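Local coordinates for lipoprotein (Colwellia psychrerythraea, PDB 3O0Y), which is of unknown function, a putative lipoprotein whose family belongs to a metallopeptidase clan, so a peptidase-like fold is likely, at residues A[357-360]-A[361-365]; A[390-393]-A[394-397]; A[406-409]-A[410-414]. All coordinates share one frame; numbering follows the deposited sequence.

Interaction 1. Residues A[357-360]-A[361-365]; sequences EELL and SDING
Glu357 O takes two donors from Ser361, one turn further along the helix: the backbone N and the hydroxyl OG, the latter 2.9 Å away. They come in from opposite faces of the carbonyl plane, so this oxygen is gripped on both sides. Ser361 manages it because OG lies back beside its own backbone N (chi1 -61°). At Glu358 the extended side chain reaches forward to Asp362, and the two carboxylate planes stand 76° apart. Glu358 OE2 and Asp362 OD2 are 4.1 Å from each other, like charges that probably repel, though Lys429 lies at long, weak ion-pair distance from OE2. Two waters bridge them and may ease the repulsion; one is 2.6 Å from Glu358 OE2 and 2.7 Å from Asp362 OD2, while the other joins the same OE2 to Asp362 OD1. Tyr349 OH also hydrogen-bonds to Asp362 OD2. An alanine in place of Asp362 is likely to leave Tyr349 OH without its carboxylate partner and the two waters holding Glu358 alone. Leu359 lies alongside Ile363, pointing the same way, with CD2 against Ile363 CD1 at 3.6 Å; both pack on Leu432. Leu360 O receives Asn364 N in the regular helical bond and also a weak, bent one from Asn364 ND2 at 2.8 Å. The whole is a typical amphipathic alpha helix with i to i+4 bonds, Leu360 and Ile363 laid on strands 387-390 and 416-419, Leu359 turned to helix 432-439 and neighbouring loops, and a polar flank of carboxylates and water.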
ATOM      1  N   GLU A 357      10.618  22.833   8.503  1.00  5.04           N
ATOM      2  CA  GLU A 357      11.478  23.120   7.378  1.00  6.57           C
ATOM      3  C   GLU A 357      12.792  22.377   7.390  1.00  4.69           C
ATOM      4  O   GLU A 357      13.305  21.947   6.302  1.00  7.23           O
ATOM      5  CB  GLU A 357      11.772  24.661   7.281  1.00  6.26           C
ATOM      6  CG  GLU A 357      10.551  25.489   6.841  1.00  7.77           C
ATOM      7  CD  GLU A 357      10.725  27.017   6.984  1.00 11.09           C
ATOM      8  OE1 GLU A 357      11.604  27.489   7.769  1.00 14.25           O
ATOM      9  OE2 GLU A 357       9.878  27.739   6.326  1.00 13.76           O
ATOM     10  N   GLU A 358      13.354  22.210   8.569  1.00  5.10           N
ATOM     11  CA  GLU A 358      14.600  21.468   8.733  1.00  6.48           C
ATOM     12  C   GLU A 358      14.387  20.009   8.372  1.00  4.74           C
ATOM     13  O   GLU A 358      15.176  19.410   7.646  1.00  6.15           O
ATOM     14  CB  GLU A 358      15.159  21.594  10.154  1.00  6.91           C
ATOM     15  CG  GLU A 358      16.602  20.999  10.228  1.00  9.93           C
ATOM     16  CD  GLU A 358      17.203  20.981  11.627  1.00 22.12           C
ATOM     17  OE1 GLU A 358      16.576  21.474  12.558  1.00 24.69           O
ATOM     18  OE2 GLU A 358      18.269  20.366  11.789  1.00 25.45           O
ATOM     19  N   LEU A 359      13.314  19.397   8.879  1.00  6.15           N
ATOM     20  CA  LEU A 359      12.999  18.053   8.546  1.00  5.80           C
ATOM     21  C   LEU A 359      12.875  17.864   7.037  1.00  6.68           C
ATOM     22  O   LEU A 359      13.453  16.954   6.452  1.00  5.16           O
ATOM     23  CB  LEU A 359      11.733  17.625   9.306  1.00  6.16           C
ATOM     24  CG  LEU A 359      11.309  16.196   9.278  1.00  7.35           C
ATOM     25  CD1 LEU A 359      10.146  15.928  10.379  1.00  7.29           C
ATOM     26  CD2 LEU A 359      10.857  15.782   7.869  1.00  8.64           C
ATOM     27  N   LEU A 360      12.128  18.743   6.379  1.00  7.37           N
ATOM     28  CA  LEU A 360      11.914  18.630   4.934  1.00  6.77           C
ATOM     29  C   LEU A 360      13.205  18.826   4.134  1.00  7.72           C
ATOM     30  O   LEU A 360      13.427  18.106   3.158  1.00  6.15           O
ATOM     31  CB  LEU A 360      10.832  19.597   4.475  1.00  6.34           C
ATOM     32  CG  LEU A 360       9.379  19.205   4.883  1.00  7.57           C
ATOM     33  CD1 LEU A 360       8.459  20.456   4.710  1.00 11.21           C
ATOM     34  CD2 LEU A 360       8.872  18.048   4.132  1.00  8.40           C
ATOM     35  N   SER A 361      14.068  19.737   4.596  1.00  8.02           N
ATOM     36  CA  SER A 361      15.369  19.948   3.949  1.00  8.94           C
ATOM     37  C   SER A 361      16.251  18.749   4.125  1.00  7.32           C
ATOM     38  O   SER A 361      16.988  18.343   3.205  1.00  8.45           O
ATOM     39  CB  SER A 361      16.099  21.192   4.489  1.00 10.85           C
ATOM     40  OG  SER A 361      15.218  22.289   4.188  1.00 19.44           O
ATOM     41  N   ASP A 362      16.223  18.197   5.318  1.00  6.26           N
ATOM     42  CA  ASP A 362      16.997  16.963   5.564  1.00  6.74           C
ATOM     43  C   ASP A 362      16.575  15.815   4.657  1.00  6.65           C
ATOM     44  O   ASP A 362      17.446  15.127   4.018  1.00  7.96           O
ATOM     45  CB  ASP A 362      16.899  16.493   7.030  1.00  6.85           C
ATOM     46  CG  ASP A 362      17.701  17.389   8.020  1.00 10.93           C
ATOM     47  OD1 ASP A 362      18.567  18.251   7.599  1.00 10.55           O
ATOM     48  OD2 ASP A 362      17.482  17.188   9.257  1.00 12.94           O
ATOM     49  N   ILE A 363      15.268  15.580   4.564  1.00  5.88           N
ATOM     50  CA  ILE A 363      14.728  14.571   3.623  1.00  9.31           C
ATOM     51  C   ILE A 363      15.194  14.774   2.204  1.00  9.49           C
ATOM     52  O   ILE A 363      15.668  13.833   1.536  1.00  9.36           O
ATOM     53  CB  ILE A 363      13.198  14.596   3.509  1.00  9.61           C
ATOM     54  CG1 ILE A 363      12.639  13.935   4.675  1.00 11.59           C
ATOM     55  CG2 ILE A 363      12.763  13.751   2.205  1.00 16.05           C
ATOM     56  CD1 ILE A 363      11.055  14.110   4.665  1.00  7.72           C
ATOM     57  N   ASN A 364      15.062  15.993   1.716  1.00  9.70           N
ATOM     58  CA  ASN A 364      15.450  16.282   0.374  1.00 10.21           C
ATOM     59  C   ASN A 364      16.961  16.035   0.163  1.00 11.86           C
ATOM     60  O   ASN A 364      17.363  15.500  -0.856  1.00 11.00           O
ATOM     61  CB  ASN A 364      14.949  17.682  -0.095  1.00 13.39           C
ATOM     62  CG  ASN A 364      13.404  17.667  -0.392  1.00 12.05           C
ATOM     63  OD1 ASN A 364      13.047  16.995  -1.290  1.00 17.68           O
ATOM     64  ND2 ASN A 364      12.499  18.140   0.559  1.00 23.51           N
ATOM     65  N   GLY A 365      17.790  16.391   1.129  1.00  9.80           N
ATOM     66  CA  GLY A 365      19.186  16.114   1.079  1.00  8.22           C
ATOM     67  C   GLY A 365      19.497  14.615   1.071  1.00  7.78           C
ATOM     68  O   GLY A 365      20.429  14.164   0.356  1.00  7.91           O
TER
HETATM   69  O   HOH W   1      19.761  19.830   9.274  1.00 22.52           O
HETATM   70  O   HOH W   2      19.035  17.883  11.357  1.00 25.43           O

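Interaction 2. Residues A[390-393]-A[394-397]; sequences SFPV and EVQD
Pro392 O accepts a hydrogen bond from Val395 N at 3.0 Å, closing the first turn of the short, weakly bonded helix 393-396 with an i to i+3 bond. The chain leaves strand 387-390 extended through Phe391 and Pro392, then curls at Val393 and Glu394 into this helix. The donor N lies above the carbonyl plane, 49° out of it. Phe391 follows strand 387-390; its backbone bonds with Ile419 and its ring meets that of Trp418.

Val395 CG2 lies against Pro392 CD at 3.6 Å, and the same methyl sits 4.1 Å from Phe391 CB. The Phe391 and Val395 side chains cross at about a right angle, making a small apolar patch with the proline ring. The polar side chains touch mainly carbon, and reach polar atoms of the other segment through water. Glu394 is bent at chi2 (84°), which brings its carboxylate back to the CB corner of Pro392, OE1 3.3 Å from Pro392 CB, the two side chains crossing at about a right angle. OE2 then shares a water with Val393 N, which donates to that water at 2.7 Å; the negative group near this helix start may be mildly favoured by the amides there.

Gln396 sets CG between its backbone N and carbonyl carbon (chi1 68°) and runs out extended beside Val393, the two side chains pointing the same way with NE2 4.0 Å from Val393 CG2. Gln396 O is held by Asn420 ND2. At the far end of the side chain, a second water donates both to Gln396 OE1, at 3.0 Å, and to Phe391 O, at 2.7 Å.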
ATOM      1  N   SER A 390       4.152  17.083   2.552  1.00  9.07           N
ATOM      2  CA  SER A 390       3.658  16.778   3.882  1.00 10.61           C
ATOM      3  C   SER A 390       2.196  16.410   3.743  1.00 10.22           C
ATOM      4  O   SER A 390       1.487  16.990   2.905  1.00 13.65           O
ATOM      5  CB  SER A 390       3.893  17.945   4.862  1.00 12.27           C
ATOM      6  OG  SER A 390       3.334  19.137   4.357  1.00 12.74           O
ATOM      7  N   PHE A 391       1.685  15.513   4.573  1.00  9.63           N
ATOM      8  CA  PHE A 391       0.266  15.308   4.625  1.00 11.36           C
ATOM      9  C   PHE A 391      -0.407  16.611   5.056  1.00 12.14           C
ATOM     10  O   PHE A 391       0.087  17.324   5.915  1.00 11.70           O
ATOM     11  CB  PHE A 391      -0.128  14.221   5.611  1.00 10.36           C
ATOM     12  CG  PHE A 391       0.169  12.843   5.164  1.00 11.83           C
ATOM     13  CD1 PHE A 391      -0.623  12.221   4.223  1.00 13.94           C
ATOM     14  CD2 PHE A 391       1.186  12.117   5.705  1.00 11.33           C
ATOM     15  CE1 PHE A 391      -0.408  10.907   3.862  1.00 12.51           C
ATOM     16  CE2 PHE A 391       1.437  10.806   5.302  1.00 11.50           C
ATOM     17  CZ  PHE A 391       0.649  10.200   4.388  1.00 12.59           C
ATOM     18  N   PRO A 392      -1.537  16.954   4.418  1.00 15.95           N
ATOM     19  CA  PRO A 392      -2.254  18.184   4.818  1.00 18.12           C
ATOM     20  C   PRO A 392      -2.724  18.077   6.266  1.00 19.01           C
ATOM     21  O   PRO A 392      -3.008  16.976   6.726  1.00 16.44           O
ATOM     22  CB  PRO A 392      -3.488  18.204   3.891  1.00 19.49           C
ATOM     23  CG  PRO A 392      -3.194  17.223   2.769  1.00 20.27           C
ATOM     24  CD  PRO A 392      -2.146  16.254   3.276  1.00 17.01           C
ATOM     25  N   VAL A 393      -2.917  19.230   6.904  1.00 21.46           N
ATOM     26  CA  VAL A 393      -3.297  19.294   8.320  1.00 23.44           C
ATOM     27  C   VAL A 393      -4.620  18.551   8.578  1.00 24.63           C
ATOM     28  O   VAL A 393      -4.773  17.841   9.591  1.00 24.40           O
ATOM     29  CB  VAL A 393      -3.333  20.737   8.796  1.00 25.45           C
ATOM     30  CG1 VAL A 393      -4.219  20.852  10.032  1.00 28.33           C
ATOM     31  CG2 VAL A 393      -1.894  21.280   9.023  1.00 25.84           C
ATOM     32  N   GLU A 394      -5.524  18.587   7.603  1.00 25.56           N
ATOM     33  CA  GLU A 394      -6.817  17.889   7.691  1.00 27.09           C
ATOM     34  C   GLU A 394      -6.747  16.414   7.766  1.00 25.98           C
ATOM     35  O   GLU A 394      -7.706  15.785   8.225  1.00 26.28           O
ATOM     36  CB  GLU A 394      -7.722  18.203   6.479  1.00 29.79           C
ATOM     37  CG  GLU A 394      -7.675  19.636   6.008  1.00 35.03           C
ATOM     38  CD  GLU A 394      -6.510  19.954   5.046  1.00 36.87           C
ATOM     39  OE1 GLU A 394      -6.530  19.455   3.884  1.00 40.38           O
ATOM     40  OE2 GLU A 394      -5.632  20.787   5.442  1.00 38.06           O
ATOM     41  N   VAL A 395      -5.672  15.801   7.249  1.00 22.89           N
ATOM     42  CA  VAL A 395      -5.643  14.363   7.226  1.00 21.43           C
ATOM     43  C   VAL A 395      -4.534  13.776   8.101  1.00 17.88           C
ATOM     44  O   VAL A 395      -4.529  12.590   8.354  1.00 18.53           O
ATOM     45  CB  VAL A 395      -5.591  13.845   5.765  1.00 25.07           C
ATOM     46  CG1 VAL A 395      -6.600  14.684   4.896  1.00 26.65           C
ATOM     47  CG2 VAL A 395      -4.186  13.987   5.218  1.00 19.32           C
ATOM     48  N   GLN A 396      -3.693  14.629   8.673  1.00 15.72           N
ATOM     49  CA  GLN A 396      -2.474  14.133   9.312  1.00 15.32           C
ATOM     50  C   GLN A 396      -2.745  13.344  10.591  1.00 16.15           C
ATOM     51  O   GLN A 396      -1.969  12.493  10.940  1.00 14.89           O
ATOM     52  CB  GLN A 396      -1.469  15.274   9.567  1.00 12.86           C
ATOM     53  CG  GLN A 396      -1.958  16.284  10.640  1.00 12.52           C
ATOM     54  CD  GLN A 396      -1.007  17.443  10.848  1.00 14.10           C
ATOM     55  OE1 GLN A 396       0.032  17.515  10.235  1.00 11.99           O
ATOM     56  NE2 GLN A 396      -1.402  18.380  11.703  1.00 13.59           N
ATOM     57  N   ASP A 397      -3.875  13.595  11.279  1.00 18.95           N
ATOM     58  CA  ASP A 397      -4.149  12.850  12.499  1.00 21.58           C
ATOM     59  C   ASP A 397      -4.369  11.383  12.207  1.00 23.80           C
ATOM     60  O   ASP A 397      -3.880  10.518  12.927  1.00 27.68           O
ATOM     61  CB  ASP A 397      -5.369  13.410  13.284  1.00 23.67           C
ATOM     62  CG  ASP A 397      -5.234  14.873  13.634  1.00 29.85           C
ATOM     63  OD1 ASP A 397      -4.095  15.425  13.631  1.00 31.74           O
ATOM     64  OD2 ASP A 397      -6.282  15.495  13.986  1.00 39.41           O
TER
HETATM   65  O   HOH W   3       1.639  16.471   7.984  1.00  9.78           O
HETATM   66  O   HOH W   4      -2.477  21.395   5.332  1.00 28.32           O

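Interaction 3. Residues A[406-409]-A[410-414]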
ATOM      1  N   SER A 406       2.189   6.346  -6.235  1.00  8.03           N
ATOM      2  CA  SER A 406       2.760   6.208  -7.579  1.00  9.82           C
ATOM      3  C   SER A 406       2.503   7.423  -8.477  1.00  8.67           C
ATOM      4  O   SER A 406       1.499   8.140  -8.315  1.00  7.50           O
ATOM      5  CB  SER A 406       2.143   4.994  -8.224  1.00 12.10           C
ATOM      6  OG  SER A 406       2.445   4.936  -9.654  1.00 18.32           O
ATOM      7  N   PRO A 407       3.420   7.677  -9.400  1.00  7.17           N
ATOM      8  CA  PRO A 407       3.057   8.652 -10.457  1.00  7.20           C
ATOM      9  C   PRO A 407       1.876   8.162 -11.329  1.00  7.74           C
ATOM     10  O   PRO A 407       1.576   6.986 -11.392  1.00  9.34           O
ATOM     11  CB  PRO A 407       4.291   8.703 -11.318  1.00 10.24           C
ATOM     12  CG  PRO A 407       5.354   7.827 -10.623  1.00  8.50           C
ATOM     13  CD  PRO A 407       4.587   6.887  -9.769  1.00  8.25           C
ATOM     14  N   ALA A 408       1.218   9.087 -11.987  1.00  9.96           N
ATOM     15  CA  ALA A 408       0.355   8.729 -13.104  1.00 10.93           C
ATOM     16  C   ALA A 408       1.251   8.160 -14.212  1.00 10.67           C
ATOM     17  O   ALA A 408       2.416   8.590 -14.336  1.00 10.58           O
ATOM     18  CB  ALA A 408      -0.355  10.031 -13.596  1.00  9.86           C
ATOM     19  N   VAL A 409       0.739   7.209 -14.983  1.00 12.08           N
ATOM     20  CA  VAL A 409       1.543   6.550 -16.013  1.00 14.09           C
ATOM     21  C   VAL A 409       2.216   7.577 -16.895  1.00 13.38           C
ATOM     22  O   VAL A 409       3.401   7.496 -17.189  1.00 14.71           O
ATOM     23  CB  VAL A 409       0.761   5.537 -16.821  1.00 14.70           C
ATOM     24  CG1 VAL A 409       1.685   4.808 -17.807  1.00 16.66           C
ATOM     25  CG2 VAL A 409       0.118   4.592 -15.909  1.00 12.37           C
ATOM     26  N   ASP A 410       1.510   8.665 -17.227  1.00 15.20           N
ATOM     27  CA  ASP A 410       2.093   9.681 -18.133  1.00 17.11           C
ATOM     28  C   ASP A 410       2.983  10.696 -17.500  1.00 18.44           C
ATOM     29  O   ASP A 410       3.540  11.521 -18.194  1.00 18.85           O
ATOM     30  CB  ASP A 410       1.004  10.410 -18.963  1.00 18.29           C
ATOM     31  CG  ASP A 410       0.098  11.297 -18.122  1.00 24.06           C
ATOM     32  OD1 ASP A 410       0.461  11.613 -16.930  1.00 20.35           O
ATOM     33  OD2 ASP A 410      -0.984  11.674 -18.672  1.00 21.62           O
ATOM     34  N   GLY A 411       3.174  10.653 -16.205  1.00 19.15           N
ATOM     35  CA  GLY A 411       4.156  11.534 -15.651  1.00 20.90           C
ATOM     36  C   GLY A 411       3.593  12.915 -15.253  1.00 22.71           C
ATOM     37  O   GLY A 411       4.253  13.702 -14.542  1.00 22.06           O
ATOM     38  N   SER A 412       2.347  13.173 -15.632  1.00 19.40           N
ATOM     39  CA  SER A 412       1.736  14.465 -15.347  1.00 21.39           C
ATOM     40  C   SER A 412       1.523  14.740 -13.844  1.00 20.05           C
ATOM     41  O   SER A 412       1.495  15.900 -13.396  1.00 20.75           O
ATOM     42  CB  SER A 412       0.410  14.564 -16.098  1.00 21.04           C
ATOM     43  OG  SER A 412      -0.517  13.614 -15.593  1.00 21.97           O
ATOM     44  N   LYS A 413       1.346  13.695 -13.063  1.00 18.22           N
ATOM     45  CA  LYS A 413       1.327  13.835 -11.591  1.00 18.24           C
ATOM     46  C   LYS A 413       2.493  12.940 -11.124  1.00 17.75           C
ATOM     47  O   LYS A 413       2.575  11.796 -11.600  1.00 15.99           O
ATOM     48  CB  LYS A 413      -0.021  13.352 -11.081  1.00 19.84           C
ATOM     49  CG  LYS A 413      -0.122  13.153  -9.565  1.00 21.10           C
ATOM     50  CD  LYS A 413      -1.264  12.252  -9.130  1.00 25.97           C
ATOM     51  CE  LYS A 413      -0.908  10.783  -9.375  1.00 29.33           C
ATOM     52  NZ  LYS A 413      -2.093   9.913  -9.105  1.00 25.13           N
ATOM     53  N   PRO A 414       3.407  13.466 -10.264  1.00 15.75           N
ATOM     54  CA  PRO A 414       4.682  12.841  -9.911  1.00 16.09           C
ATOM     55  C   PRO A 414       4.469  11.753  -8.904  1.00 12.92           C
ATOM     56  O   PRO A 414       3.405  11.711  -8.255  1.00 13.19           O
ATOM     57  CB  PRO A 414       5.481  14.009  -9.285  1.00 16.78           C
ATOM     58  CG  PRO A 414       4.396  14.846  -8.680  1.00 16.55           C
ATOM     59  CD  PRO A 414       3.347  14.859  -9.729  1.00 17.53           C
TER
HETATM   60  O   HOH W   5       1.420  10.373  -6.523  1.00 13.86           O
HETATM   61  O   HOH W   6      -1.084   7.477  -7.953  1.00 20.90           O
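Asp410 carries CG between its backbone N and carbonyl carbon (chi1 68°), which brings OD1 back to within 3.8 Å of Ala408 CB and into line for Ser412, making an Asx turn that starts at Asp410. It overlaps a type I beta turn, Ala408 to Gly411, set by the backbone angles of Val409 and Asp410, in the loop between the antiparallel strands 402-405 and 416-419. Gly411 N closes the beta turn on Ala408 O at 2.9 Å. Gly411 itself has a positive phi (89°), where a side chain would be jammed against the preceding carbonyl oxygen. The Asx turn is doubly fastened: Ser412 N meets Asp410 OD1 from above the carboxylate plane at 2.8 Å, and Ser412 OG reaches it on the syn side at 2.6 Å.

Beyond the turn, Ala408 N bonds to Lys413 O at 3.1 Å and draws the loop together. Val409 packs on Phe459 and Arg462, and Pro407 and Ser406 lie against helix 444-452. Lys413 is bent at chi3 (77°), so its chain folds back and CE lies 3.7 Å from Ser406 O. NZ is claimed from outside the loop by a salt bridge to Asp155 and a hydrogen bond to Met52 O. Lys413 NZ also donates a hydrogen bond to a water at 2.9 Å, and that water donates onward to Ser406 O at 2.7 Å.

All three contacts are local and lie round one small mixed sheet, without touching each other. Interaction 1 lies within helix 353-373, which rests on strands 387-390 and 416-419; it is partly buried, with an apolar face and a wet carboxylate flank. Interaction 2 leaves strand 387-390 itself and is a surface turn, about 5 Å at nearest atoms from interaction 1, where bridging waters do much of the polar work. Interaction 3, about 11 Å at nearest atoms from both, connects strands 402-405 and 416-419; two of its residues are buried. Its bonds are those of tight turns rather than of a helix, and its lysine leaves the loop to pair with Asp155.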